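Local atomic coordinates of sensor protein (Geobacter sulfurreducens, PDB entry 3H7M), a protein that probably works as a membrane-bound sensor histidine kinase that phosphorylates a histidine at the expense of ATP, the present chain being its solute-binding-protein-like sensor domain. Residues A[22-27]-A[229-234]; A[107-112]-A[159-164]; A[126-131]-A[187-192]; A[146-151]-A[174-179]; A[168-173]-A[181-186]. All blocks are in the same frame, centred on the assembly; numbering follows the deposited sequence. Where two conformers were deposited one is given.

Contact 1: residues A[22-27]-A[229-234]; sequences PPYEFI and LGVLEP
A cis peptide bond precedes Pro23, and this proline and the next residue, Tyr24, meet the tail of the domain almost entirely through one methyl group, CG2 of Val231. Pro23 CG lies 4.5 Å from Val231 CG2, and Tyr24 CE1 comes to 4.2 Å from the same methyl, so the carbon sits against both the pyrrolidine and the phenol ring. With CG1 of Val231 anti to the backbone N (chi1 175°), it is the other branch, CG2, that turns to these two partners. A valine suits the place because its branched side chain can put one methyl against both the proline and the ring.

No direct hydrogen bond crosses between the segments; a water does the polar work. It lies in the plane of the Tyr24 ring, 2.6 Å from Tyr24 OH, and accepts from Leu232 N at 3.2 Å. A tyrosine therefore packs with its ring while its hydroxyl is linked to the tail backbone through the water.

Tyr24 and Glu25 together face one residue of strand 20-21, a classic beta bulge in the small three-stranded antiparallel sheet. The partner segment is the tail that follows helix 220-227, tied back by Arg225, which bonds Val231 O and forms a salt bridge with Glu233. Tyr36 of helix 36-48 touches both Tyr24 and Val231, while the ring of Tyr193 meets that of Tyr24 at about 45°. Gly230 lets the tail bend at a positive phi (89°), where a side chain would press on the preceding carbonyl.

Contact 2: residues A[107-112]-A[159-164]; sequences PPAAGL and CDYAVV
Tyr161 extends its ring from the strand to the loop 107-112, where Ala109 CB stands 4.1 Å from its CE1. The alanine methyl is directed at the strand, and its small size suits a place beside the ring. At the far end of the ring, Pro107 CB lies 3.8 Å from Tyr161 OH. The side chains of Pro107 and Tyr161 cross obliquely, and the proline remains exposed to solvent.

The ring gets there because CG of Tyr161 is anti to its own carbonyl carbon (chi1 -68°). Ile100 and Ala102 of strand 87-103 touch it, and Arg118 packs on it as well. Leu115 lies against both Ala109 and Val163, carrying the apolar layer along the strand. Behind this, the backbone of Tyr161 is bonded to Lys119 and Ala121, which fixes the strand in the mixed sheet, while Asp114 accepts from Ala110 N and steadies the loop.

Tyr161 OH is modelled too near Pro107 O for a hydrogen bond to be claimed, and that approach is doubtful. What can be relied on is apolar: tyrosine carbons beside a buried alanine, with the polar end of the ring carried out to the exposed proline.

Contact 3: residues A[126-131]-A[187-192]; sequences GIMHEY and SIAAQR
Ala189 makes the first touch of this strand segment, its CB 4.1 Å from Met128 SD. The backbone here is in the left-handed region (phi 59°), which turns a corner in the chain and directs the small methyl at the helix. Met128 reaches it by bending at chi2 and chi3, a suppleness that suits methionine to meeting a neighbour off to one side.

Two residues on, Gln191 comes head-on to Ile127. Its CG is anti to the carbonyl carbon and the chain bends again at chi2 (-60°), carrying the amide over the branched isoleucine. Gln191 OE1 lies 3.1 Å from Ile127 CG1, and Gln191 CD is 3.5 Å from Ile127 CG2. The packing is close, and the Ile127 chi1 of -113°, off any staggered position, may reflect it. The other end of the amide is tied within its own segment: Gln191 NE2 gives a weak but nearly straight bond to Ala189 O at 3.2 Å, and that oxygen is also bonded to His98 ND1. With an alanine in place of Gln191, the methyls of Ile127 would probably lose the amide packed on them and Ala189 O its weak NE2 donor, leaving the corner less firmly held.

Ile127 opens helix 127-133, whose start borders the ligand cleft in solute-binding relatives. Ile127 also touches Ser80, just before helix 81-84, and Arg83 within it. Gln191 is paired through its backbone with Val96 of strand 87-103, and His98 of that strand touches both Met128 and Gln191.

Contact 4: residues A[146-151]-A[174-179]; sequences TPADAL and RENRLT
Leu178 lays its CD1 methyl on the backbone and base of Leu151, 3.7 Å from Leu151 CB and equally near Leu151 O. The leucine is extended beyond CB (chi2 -176°), long enough to span from the loop to the helix. Beside this pair, Ala148 CB faces Asn176 OD1 at 4.0 Å, a plain van der Waals touch; alanine's short methyl lets the asparagine come close. The amide oxygen has its polar partner elsewhere, accepting from Arg152 NH2. Arg152 also makes a salt bridge with Asp149 OD1, and so joins the two segments by charge and hydrogen bond together.

The contact sets the N-terminal part of helix 147-155 against the turn that follows helix 166-175. Helix 147-155 connects the parallel strands 141-144 and 161-165 in a beta-alpha-beta crossover, and Thr146 is its N-cap: Asp149 N gives to Thr146 OG1 at 2.9 Å. Helix 166-175 ends in a Schellman motif, with Leu178 N bonded to Ile173 O and the weaker Arg177 N to Arg174 O, while Arg177 takes the positive phi (48°). The turn brings Leu178 back toward the helices. Leu151 meanwhile packs on Ala162 and Val164 of strand 161-165, and Ile172 of helix 166-175 touches both Ala148 and Leu151.

Contact 5: residues A[168-173]-A[181-186]; sequences PGMYII and LVPVAR
Ile173 and Leu181 form the close half of this contact. Ile173 CD1 rests 3.8 Å from Leu181 CB and 3.9 Å from Leu181 O, and Ile173 CG1 follows at 4.2 Å from Leu181 CB, so the CG1-CD1 branch lies obliquely across the root of the leucine. CG1 of Ile173 is anti to the carbonyl carbon (chi1 -80°) and CD1 continues outward from it, which gives the branch its length toward the strand. Leu181 is buried, its side chain meeting Leu151 and Leu154 of helix 147-155; a large apolar residue is apt between two helices.

The other half is looser. Met170 SD is 4.2 Å from Pro183 CG, the two side chains meeting at about a right angle, and Met170 itself is exposed to solvent. Bends at chi2 and chi3 fold the thioether over toward the proline, whose CG, on the puckered ring, meets the sulfur.

Helix 166-175 thus leans on the beginning of the long strand 181-198 just after the turn that joins them. That strand pairs with 87-103, Val182 with Ala102, and a classic beta bulge places Val184 and Ala185 both opposite Ile100. Phe101, also of strand 87-103, touches both Met170 and Pro183 and so joins the looser half to that strand.

How the contacts relate
Contacts 4 and 5 share helix 166-175 and have centres 9 Å apart; Leu151 O lies 3.3 Å from Leu181 CD1, so the two are in direct contact. Contact 5 also reaches contact 1, about 14 Å away between centres, where Tyr171 OH probably bonds Leu229 O at 2.9 Å. Contacts 2 and 3 meet at Leu112 CD2 and Ile188 CD1, 3.4 Å apart, and cross along the chain. Contact 1 encloses all the others in sequence, bringing the start of the domain to its C-terminal tail. The sodium ion, held by Ala84, Asp88 and Gln199, is about 14 Å from the side chain of Ile127 in contact 3.

Contact 1: residues A[22-27]-A[229-234]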
# COMPACT_ATOMS: atom_id res chain seq x y z
N PRO A 22 0.80 6.63 -3.55
CA PRO A 22 -0.28 7.57 -3.25
C PRO A 22 -1.63 6.93 -3.43
O PRO A 22 -1.80 6.02 -4.23
CB PRO A 22 -0.04 8.69 -4.25
CG PRO A 22 0.48 7.95 -5.43
CD PRO A 22 1.50 7.05 -4.78
N PRO A 23 -2.62 7.39 -2.69
CA PRO A 23 -2.59 8.46 -1.70
C PRO A 23 -2.23 8.01 -0.29
O PRO A 23 -2.36 8.79 0.65
CB PRO A 23 -4.01 8.97 -1.76
CG PRO A 23 -4.77 7.70 -1.84
CD PRO A 23 -4.01 6.94 -2.91
N TYR A 24 -1.79 6.76 -0.12
CA TYR A 24 -1.45 6.26 1.20
C TYR A 24 -0.17 6.85 1.74
O TYR A 24 -0.14 7.34 2.87
CB TYR A 24 -1.36 4.74 1.21
CG TYR A 24 -2.68 4.09 0.85
CD1 TYR A 24 -3.83 4.39 1.56
CD2 TYR A 24 -2.79 3.25 -0.25
CE1 TYR A 24 -5.07 3.86 1.18
CE2 TYR A 24 -4.02 2.72 -0.63
CZ TYR A 24 -5.15 3.03 0.09
OH TYR A 24 -6.36 2.49 -0.29
N GLU A 25 0.88 6.80 0.94
CA GLU A 25 2.16 7.35 1.34
C GLU A 25 3.02 7.67 0.13
O GLU A 25 3.04 6.91 -0.85
CB GLU A 25 2.91 6.38 2.26
CG GLU A 25 3.11 4.98 1.72
CD GLU A 25 3.62 4.03 2.78
OE1 GLU A 25 3.34 4.28 3.96
OE2 GLU A 25 4.29 3.02 2.43
N PHE A 26 3.72 8.80 0.19
CA PHE A 26 4.58 9.21 -0.90
C PHE A 26 5.33 10.49 -0.59
O PHE A 26 4.87 11.34 0.17
CB PHE A 26 3.75 9.42 -2.17
CG PHE A 26 2.71 10.50 -2.05
CD1 PHE A 26 2.98 11.79 -2.47
CD2 PHE A 26 1.46 10.23 -1.48
CE1 PHE A 26 2.02 12.83 -2.34
CE2 PHE A 26 0.48 11.24 -1.34
CZ PHE A 26 0.76 12.54 -1.76
N ILE A 27 6.51 10.61 -1.20
CA ILE A 27 7.31 11.81 -1.07
C ILE A 27 6.69 12.73 -2.10
O ILE A 27 6.57 12.34 -3.26
CB ILE A 27 8.78 11.54 -1.44
CG1 ILE A 27 9.44 10.68 -0.36
CG2 ILE A 27 9.51 12.85 -1.62
CD1 ILE A 27 10.90 10.36 -0.63
N LEU A 229 -10.36 11.01 -0.44
CA LEU A 229 -11.50 10.38 -1.12
C LEU A 229 -11.24 8.94 -1.56
O LEU A 229 -10.18 8.64 -2.12
CB LEU A 229 -11.88 11.18 -2.36
CG LEU A 229 -12.40 12.60 -2.12
CD1 LEU A 229 -12.27 13.37 -3.40
CD2 LEU A 229 -13.85 12.57 -1.64
N GLY A 230 -12.21 8.07 -1.30
CA GLY A 230 -12.08 6.68 -1.69
C GLY A 230 -11.42 5.78 -0.66
O GLY A 230 -11.52 4.55 -0.75
N VAL A 231 -10.71 6.39 0.29
CA VAL A 231 -10.04 5.62 1.33
C VAL A 231 -11.12 5.02 2.24
O VAL A 231 -11.95 5.72 2.82
CB VAL A 231 -9.05 6.50 2.13
CG1 VAL A 231 -8.45 5.71 3.29
CG2 VAL A 231 -7.94 6.96 1.22
N LEU A 232 -11.13 3.70 2.32
CA LEU A 232 -12.14 3.00 3.10
C LEU A 232 -11.65 2.71 4.51
O LEU A 232 -10.46 2.86 4.82
CB LEU A 232 -12.52 1.69 2.40
CG LEU A 232 -12.91 1.86 0.92
CD1 LEU A 232 -12.99 0.49 0.25
CD2 LEU A 232 -14.25 2.61 0.80
N GLU A 233 -12.59 2.31 5.35
CA GLU A 233 -12.27 1.98 6.73
C GLU A 233 -12.77 0.56 7.01
O GLU A 233 -13.80 0.15 6.46
CB GLU A 233 -12.94 2.96 7.69
CG GLU A 233 -14.45 2.91 7.67
CD GLU A 233 -15.03 3.64 8.85
OE1 GLU A 233 -14.48 3.47 9.96
OE2 GLU A 233 -16.04 4.37 8.69
N PRO A 234 -12.04 -0.19 7.85
CA PRO A 234 -12.43 -1.57 8.18
C PRO A 234 -13.89 -1.74 8.64
O PRO A 234 -14.47 -2.82 8.38
CB PRO A 234 -11.41 -1.97 9.24
CG PRO A 234 -10.17 -1.21 8.80
CD PRO A 234 -10.75 0.15 8.47
OXT PRO A 234 -14.44 -0.79 9.25
O HOH W 1 -8.61 2.25 0.95

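Contact 2: residues A[107-112]-A[159-164]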
# COMPACT_ATOMS: atom_id res chain seq x y z
N PRO A 107 -10.33 -5.35 -24.81
CA PRO A 107 -11.37 -6.31 -24.43
C PRO A 107 -11.50 -6.33 -22.91
O PRO A 107 -10.53 -6.60 -22.21
CB PRO A 107 -10.83 -7.65 -24.94
CG PRO A 107 -9.75 -7.27 -25.94
CD PRO A 107 -9.14 -6.06 -25.33
N PRO A 108 -12.70 -6.06 -22.39
CA PRO A 108 -12.84 -6.07 -20.93
C PRO A 108 -12.70 -7.47 -20.35
O PRO A 108 -12.87 -8.47 -21.05
CB PRO A 108 -14.23 -5.48 -20.71
CG PRO A 108 -14.98 -6.02 -21.89
CD PRO A 108 -14.00 -5.82 -23.04
N ALA A 109 -12.37 -7.53 -19.07
CA ALA A 109 -12.21 -8.79 -18.36
C ALA A 109 -13.12 -8.65 -17.14
O ALA A 109 -13.16 -7.58 -16.53
CB ALA A 109 -10.78 -8.96 -17.93
N ALA A 110 -13.85 -9.70 -16.79
CA ALA A 110 -14.75 -9.61 -15.64
C ALA A 110 -14.13 -10.20 -14.37
O ALA A 110 -14.70 -10.09 -13.28
CB ALA A 110 -16.07 -10.30 -15.96
N GLY A 111 -12.96 -10.81 -14.51
CA GLY A 111 -12.30 -11.39 -13.36
C GLY A 111 -10.88 -11.77 -13.72
O GLY A 111 -10.52 -11.84 -14.89
N LEU A 112 -10.07 -12.04 -12.70
CA LEU A 112 -8.68 -12.38 -12.94
C LEU A 112 -8.43 -13.72 -13.61
O LEU A 112 -7.32 -14.01 -14.04
CB LEU A 112 -7.88 -12.25 -11.64
CG LEU A 112 -8.46 -12.78 -10.34
CD1 LEU A 112 -7.49 -12.41 -9.23
CD2 LEU A 112 -9.87 -12.21 -10.05
N CYS A 159 1.64 -3.96 -22.45
CA CYS A 159 1.17 -5.19 -21.82
C CYS A 159 -0.34 -5.20 -22.05
O CYS A 159 -0.86 -4.23 -22.60
CB CYS A 159 1.51 -5.23 -20.32
SG CYS A 159 0.91 -3.86 -19.27
N ASP A 160 -1.04 -6.27 -21.67
CA ASP A 160 -2.48 -6.31 -21.93
C ASP A 160 -3.39 -5.84 -20.83
O ASP A 160 -4.47 -5.33 -21.09
CB ASP A 160 -2.92 -7.73 -22.35
CG ASP A 160 -2.16 -8.25 -23.56
OD1 ASP A 160 -2.04 -7.50 -24.56
OD2 ASP A 160 -1.69 -9.41 -23.50
N TYR A 161 -2.98 -6.08 -19.60
CA TYR A 161 -3.79 -5.68 -18.45
C TYR A 161 -2.83 -5.39 -17.35
O TYR A 161 -1.63 -5.70 -17.46
CB TYR A 161 -4.70 -6.81 -17.99
CG TYR A 161 -5.79 -7.13 -18.96
CD1 TYR A 161 -6.98 -6.41 -18.96
CD2 TYR A 161 -5.62 -8.14 -19.92
CE1 TYR A 161 -7.98 -6.67 -19.90
CE2 TYR A 161 -6.61 -8.41 -20.87
CZ TYR A 161 -7.78 -7.68 -20.85
OH TYR A 161 -8.77 -7.94 -21.76
N ALA A 162 -3.36 -4.76 -16.31
CA ALA A 162 -2.56 -4.48 -15.13
C ALA A 162 -3.50 -4.67 -13.96
O ALA A 162 -4.69 -4.39 -14.07
CB ALA A 162 -2.01 -3.06 -15.15
N VAL A 163 -2.95 -5.17 -12.86
CA VAL A 163 -3.72 -5.39 -11.64
C VAL A 163 -3.01 -4.63 -10.52
O VAL A 163 -1.86 -4.92 -10.19
CB VAL A 163 -3.79 -6.90 -11.28
CG1 VAL A 163 -4.24 -7.07 -9.84
CG2 VAL A 163 -4.77 -7.62 -12.24
N VAL A 164 -3.68 -3.62 -9.96
CA VAL A 164 -3.06 -2.84 -8.89
C VAL A 164 -4.15 -2.39 -7.97
O VAL A 164 -5.34 -2.55 -8.29
CB VAL A 164 -2.30 -1.60 -9.41
CG1 VAL A 164 -1.29 -2.00 -10.45
CG2 VAL A 164 -3.28 -0.61 -9.99

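Contact 3: residues A[126-131]-A[187-192]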
# COMPACT_ATOMS: atom_id res chain seq x y z
N GLY A 126 3.96 -7.54 -4.51
CA GLY A 126 2.85 -7.10 -3.68
C GLY A 126 1.93 -8.29 -3.50
O GLY A 126 2.15 -9.33 -4.13
N ILE A 127 0.91 -8.15 -2.66
CA ILE A 127 -0.01 -9.25 -2.42
C ILE A 127 -0.51 -9.91 -3.71
O ILE A 127 -0.74 -11.12 -3.74
CB ILE A 127 -1.23 -8.77 -1.54
CG1 ILE A 127 -1.21 -9.43 -0.16
CG2 ILE A 127 -2.54 -9.18 -2.17
CD1 ILE A 127 0.09 -9.32 0.59
N MET A 128 -0.67 -9.13 -4.77
CA MET A 128 -1.17 -9.72 -6.01
C MET A 128 -0.11 -10.46 -6.80
O MET A 128 -0.42 -11.35 -7.59
CB MET A 128 -1.82 -8.65 -6.86
CG MET A 128 -3.20 -8.27 -6.36
SD MET A 128 -4.43 -9.62 -6.51
CE MET A 128 -4.05 -10.20 -8.15
N HIS A 129 1.14 -10.09 -6.60
CA HIS A 129 2.21 -10.76 -7.30
C HIS A 129 2.14 -12.18 -6.73
O HIS A 129 1.81 -13.15 -7.44
CB HIS A 129 3.54 -10.08 -6.98
CG HIS A 129 4.72 -10.74 -7.64
ND1 HIS A 129 6.02 -10.36 -7.38
CD2 HIS A 129 4.78 -11.76 -8.53
CE1 HIS A 129 6.84 -11.13 -8.09
NE2 HIS A 129 6.12 -11.98 -8.79
N GLU A 130 2.43 -12.30 -5.43
CA GLU A 130 2.39 -13.59 -4.75
C GLU A 130 1.11 -14.34 -5.11
O GLU A 130 1.14 -15.51 -5.50
CB GLU A 130 2.44 -13.40 -3.24
CG GLU A 130 3.74 -12.82 -2.71
CD GLU A 130 3.64 -12.42 -1.25
OE1 GLU A 130 3.07 -13.21 -0.46
OE2 GLU A 130 4.14 -11.33 -0.88
N TYR A 131 -0.02 -13.65 -5.00
CA TYR A 131 -1.30 -14.29 -5.28
C TYR A 131 -1.48 -14.86 -6.69
O TYR A 131 -2.11 -15.90 -6.86
CB TYR A 131 -2.45 -13.33 -4.97
CG TYR A 131 -3.82 -13.92 -5.20
CD1 TYR A 131 -4.43 -13.89 -6.46
CD2 TYR A 131 -4.53 -14.52 -4.14
CE1 TYR A 131 -5.71 -14.43 -6.66
CE2 TYR A 131 -5.80 -15.06 -4.33
CZ TYR A 131 -6.39 -15.01 -5.58
OH TYR A 131 -7.64 -15.53 -5.75
N SER A 187 -13.40 -4.18 -7.19
CA SER A 187 -13.56 -4.80 -5.87
C SER A 187 -13.13 -6.26 -5.70
O SER A 187 -13.75 -7.01 -4.94
CB SER A 187 -15.01 -4.64 -5.41
OG SER A 187 -15.33 -3.27 -5.21
N ILE A 188 -12.07 -6.68 -6.40
CA ILE A 188 -11.62 -8.04 -6.24
C ILE A 188 -10.38 -8.06 -5.34
O ILE A 188 -9.55 -7.16 -5.39
CB ILE A 188 -11.30 -8.72 -7.60
CG1 ILE A 188 -10.07 -8.09 -8.25
CG2 ILE A 188 -12.49 -8.62 -8.53
CD1 ILE A 188 -9.62 -8.81 -9.51
N ALA A 189 -10.30 -9.08 -4.49
CA ALA A 189 -9.18 -9.30 -3.55
C ALA A 189 -8.87 -8.19 -2.53
O ALA A 189 -7.80 -7.59 -2.61
CB ALA A 189 -7.90 -9.64 -4.35
N ALA A 190 -9.77 -7.96 -1.58
CA ALA A 190 -9.59 -6.94 -0.53
C ALA A 190 -8.47 -7.25 0.47
O ALA A 190 -8.29 -8.39 0.87
CB ALA A 190 -10.90 -6.72 0.22
N GLN A 191 -7.72 -6.24 0.89
CA GLN A 191 -6.61 -6.44 1.82
C GLN A 191 -6.74 -5.63 3.11
O GLN A 191 -7.32 -4.54 3.11
CB GLN A 191 -5.29 -6.08 1.15
CG GLN A 191 -5.03 -6.85 -0.11
CD GLN A 191 -4.97 -8.32 0.15
OE1 GLN A 191 -4.09 -8.80 0.87
NE2 GLN A 191 -5.91 -9.07 -0.42
N ARG A 192 -6.19 -6.17 4.20
CA ARG A 192 -6.21 -5.48 5.49
C ARG A 192 -4.85 -4.80 5.53
O ARG A 192 -3.82 -5.47 5.54
CB ARG A 192 -6.35 -6.49 6.63
CG ARG A 192 -7.46 -7.50 6.41
CD ARG A 192 -7.77 -8.28 7.69
NE ARG A 192 -8.75 -7.58 8.52
CZ ARG A 192 -8.86 -7.75 9.83
NH1 ARG A 192 -8.05 -8.59 10.45
NH2 ARG A 192 -9.78 -7.07 10.52

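Contact 4: residues A[146-151]-A[174-179]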
# COMPACT_ATOMS: atom_id res chain seq x y z
N THR A 146 6.86 -0.01 -9.17
CA THR A 146 5.73 0.69 -8.55
C THR A 146 4.48 0.37 -9.31
O THR A 146 4.52 -0.02 -10.46
CB THR A 146 5.86 2.23 -8.64
OG1 THR A 146 5.67 2.63 -10.01
CG2 THR A 146 7.25 2.69 -8.13
N PRO A 147 3.33 0.54 -8.66
CA PRO A 147 2.09 0.25 -9.39
C PRO A 147 1.91 1.21 -10.58
O PRO A 147 1.38 0.82 -11.62
CB PRO A 147 1.01 0.40 -8.32
CG PRO A 147 1.64 1.27 -7.27
CD PRO A 147 3.08 0.85 -7.25
N ALA A 148 2.36 2.45 -10.42
CA ALA A 148 2.24 3.44 -11.48
C ALA A 148 3.02 2.97 -12.71
O ALA A 148 2.57 3.13 -13.84
CB ALA A 148 2.75 4.81 -11.00
N ASP A 149 4.19 2.36 -12.48
CA ASP A 149 4.96 1.85 -13.61
C ASP A 149 4.16 0.77 -14.30
O ASP A 149 4.22 0.61 -15.52
CB ASP A 149 6.30 1.30 -13.17
CG ASP A 149 7.34 2.37 -13.07
OD1 ASP A 149 7.31 3.27 -13.93
OD2 ASP A 149 8.18 2.32 -12.14
N ALA A 150 3.38 0.03 -13.53
CA ALA A 150 2.56 -0.99 -14.14
C ALA A 150 1.54 -0.30 -15.05
O ALA A 150 1.34 -0.70 -16.19
CB ALA A 150 1.83 -1.80 -13.08
N LEU A 151 0.88 0.73 -14.53
CA LEU A 151 -0.14 1.44 -15.28
C LEU A 151 0.42 2.20 -16.50
O LEU A 151 -0.27 2.35 -17.50
CB LEU A 151 -0.90 2.37 -14.33
CG LEU A 151 -1.68 1.58 -13.26
CD1 LEU A 151 -2.32 2.52 -12.26
CD2 LEU A 151 -2.76 0.72 -13.91
N ARG A 174 -5.01 9.88 -12.65
CA ARG A 174 -5.20 11.32 -12.68
C ARG A 174 -3.88 12.07 -12.69
O ARG A 174 -3.65 12.95 -13.50
CB ARG A 174 -6.02 11.77 -11.47
CG ARG A 174 -6.21 13.26 -11.44
CD ARG A 174 -7.07 13.72 -10.30
NE ARG A 174 -6.33 13.73 -9.05
CZ ARG A 174 -6.82 14.19 -7.91
NH1 ARG A 174 -8.06 14.68 -7.89
NH2 ARG A 174 -6.11 14.13 -6.79
N GLU A 175 -2.99 11.70 -11.79
CA GLU A 175 -1.72 12.39 -11.70
C GLU A 175 -0.82 12.25 -12.91
O GLU A 175 -0.20 13.22 -13.37
CB GLU A 175 -0.97 11.93 -10.46
CG GLU A 175 0.47 12.40 -10.44
CD GLU A 175 1.03 12.50 -9.04
OE1 GLU A 175 0.52 13.34 -8.28
OE2 GLU A 175 1.97 11.75 -8.70
N ASN A 176 -0.72 11.04 -13.41
CA ASN A 176 0.15 10.80 -14.54
C ASN A 176 -0.64 10.88 -15.85
O ASN A 176 -0.15 10.46 -16.86
CB ASN A 176 0.83 9.44 -14.39
CG ASN A 176 1.87 9.45 -13.28
OD1 ASN A 176 1.99 8.49 -12.51
ND2 ASN A 176 2.63 10.52 -13.19
N ARG A 177 -1.87 11.38 -15.79
CA ARG A 177 -2.68 11.53 -16.98
C ARG A 177 -2.76 10.32 -17.92
O ARG A 177 -2.63 10.45 -19.14
CB ARG A 177 -2.17 12.75 -17.76
CG ARG A 177 -2.46 14.03 -17.03
CD ARG A 177 -1.97 15.23 -17.78
NE ARG A 177 -2.19 16.42 -16.98
CZ ARG A 177 -1.78 17.64 -17.32
NH1 ARG A 177 -1.13 17.84 -18.46
NH2 ARG A 177 -2.04 18.66 -16.50
N LEU A 178 -2.99 9.14 -17.35
CA LEU A 178 -3.13 7.93 -18.15
C LEU A 178 -4.61 7.83 -18.47
O LEU A 178 -5.29 6.92 -18.00
CB LEU A 178 -2.72 6.74 -17.33
CG LEU A 178 -1.33 6.96 -16.75
CD1 LEU A 178 -0.92 5.70 -16.01
CD2 LEU A 178 -0.35 7.27 -17.88
N THR A 179 -5.09 8.75 -19.30
CA THR A 179 -6.51 8.81 -19.58
C THR A 179 -7.12 7.79 -20.52
O THR A 179 -8.31 7.88 -20.82
CB THR A 179 -6.92 10.23 -20.00
OG1 THR A 179 -6.29 10.58 -21.25
CG2 THR A 179 -6.49 11.23 -18.93

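Contact 5: residues A[168-173]-A[181-186]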
# COMPACT_ATOMS: atom_id res chain seq x y z
N PRO A 168 -5.07 3.68 -5.38
CA PRO A 168 -3.83 4.23 -5.92
C PRO A 168 -3.93 4.31 -7.46
O PRO A 168 -3.41 5.23 -8.10
CB PRO A 168 -2.79 3.22 -5.47
CG PRO A 168 -3.35 2.79 -4.08
CD PRO A 168 -4.82 2.62 -4.38
N GLY A 169 -4.63 3.34 -8.03
CA GLY A 169 -4.81 3.28 -9.47
C GLY A 169 -5.46 4.53 -9.98
O GLY A 169 -4.93 5.19 -10.86
N MET A 170 -6.62 4.86 -9.42
CA MET A 170 -7.31 6.06 -9.81
C MET A 170 -6.46 7.30 -9.56
O MET A 170 -6.37 8.17 -10.41
CB MET A 170 -8.63 6.16 -9.06
CG MET A 170 -9.52 4.93 -9.27
SD MET A 170 -9.54 4.40 -11.02
CE MET A 170 -10.72 5.53 -11.74
N TYR A 171 -5.81 7.39 -8.41
CA TYR A 171 -4.99 8.56 -8.14
C TYR A 171 -3.88 8.68 -9.15
O TYR A 171 -3.54 9.77 -9.59
CB TYR A 171 -4.37 8.53 -6.75
CG TYR A 171 -5.33 9.02 -5.69
CD1 TYR A 171 -6.38 8.22 -5.24
CD2 TYR A 171 -5.21 10.31 -5.16
CE1 TYR A 171 -7.29 8.69 -4.28
CE2 TYR A 171 -6.12 10.78 -4.19
CZ TYR A 171 -7.15 9.96 -3.76
OH TYR A 171 -8.03 10.43 -2.81
N ILE A 172 -3.32 7.54 -9.52
CA ILE A 172 -2.23 7.55 -10.47
C ILE A 172 -2.70 7.92 -11.87
O ILE A 172 -2.01 8.62 -12.59
CB ILE A 172 -1.55 6.17 -10.50
CG1 ILE A 172 -0.75 5.97 -9.21
CG2 ILE A 172 -0.63 6.08 -11.68
CD1 ILE A 172 -0.27 4.54 -8.98
N ILE A 173 -3.89 7.47 -12.23
CA ILE A 173 -4.41 7.74 -13.54
C ILE A 173 -4.57 9.23 -13.71
O ILE A 173 -4.27 9.77 -14.77
CB ILE A 173 -5.75 7.02 -13.76
CG1 ILE A 173 -5.49 5.56 -14.11
CG2 ILE A 173 -6.53 7.68 -14.88
CD1 ILE A 173 -6.76 4.74 -14.20
N LEU A 181 -6.81 4.64 -19.62
CA LEU A 181 -7.02 3.50 -18.70
C LEU A 181 -8.34 3.56 -17.95
O LEU A 181 -8.79 4.63 -17.55
CB LEU A 181 -5.89 3.40 -17.65
CG LEU A 181 -4.45 3.34 -18.18
CD1 LEU A 181 -3.46 3.18 -17.07
CD2 LEU A 181 -4.35 2.18 -19.16
N VAL A 182 -8.96 2.40 -17.78
CA VAL A 182 -10.22 2.29 -17.03
C VAL A 182 -10.09 1.05 -16.18
O VAL A 182 -9.38 0.10 -16.53
CB VAL A 182 -11.47 2.07 -17.92
CG1 VAL A 182 -11.80 3.31 -18.69
CG2 VAL A 182 -11.23 0.89 -18.86
N PRO A 183 -10.74 1.05 -15.03
CA PRO A 183 -10.69 -0.12 -14.15
C PRO A 183 -11.84 -0.98 -14.61
O PRO A 183 -12.98 -0.55 -14.53
CB PRO A 183 -10.95 0.47 -12.77
CG PRO A 183 -11.88 1.64 -13.07
CD PRO A 183 -11.29 2.24 -14.33
N VAL A 184 -11.56 -2.18 -15.13
CA VAL A 184 -12.65 -3.05 -15.60
C VAL A 184 -13.14 -4.02 -14.53
O VAL A 184 -14.35 -4.12 -14.28
CB VAL A 184 -12.25 -3.85 -16.85
CG1 VAL A 184 -11.04 -4.70 -16.58
CG2 VAL A 184 -13.41 -4.74 -17.28
N ALA A 185 -12.22 -4.75 -13.91
CA ALA A 185 -12.59 -5.69 -12.87
C ALA A 185 -12.31 -5.01 -11.54
O ALA A 185 -11.15 -4.80 -11.16
CB ALA A 185 -11.77 -6.97 -12.99
N ARG A 186 -13.38 -4.67 -10.84
CA ARG A 186 -13.25 -3.97 -9.58
C ARG A 186 -13.42 -4.84 -8.34
O ARG A 186 -13.55 -6.07 -8.43
CB ARG A 186 -14.25 -2.81 -9.56
CG ARG A 186 -14.07 -1.85 -10.74
CD ARG A 186 -15.35 -1.63 -11.51
NE ARG A 186 -16.34 -0.93 -10.70
CZ ARG A 186 -16.15 0.28 -10.18
NH1 ARG A 186 -15.00 0.91 -10.38
NH2 ARG A 186 -17.11 0.87 -9.47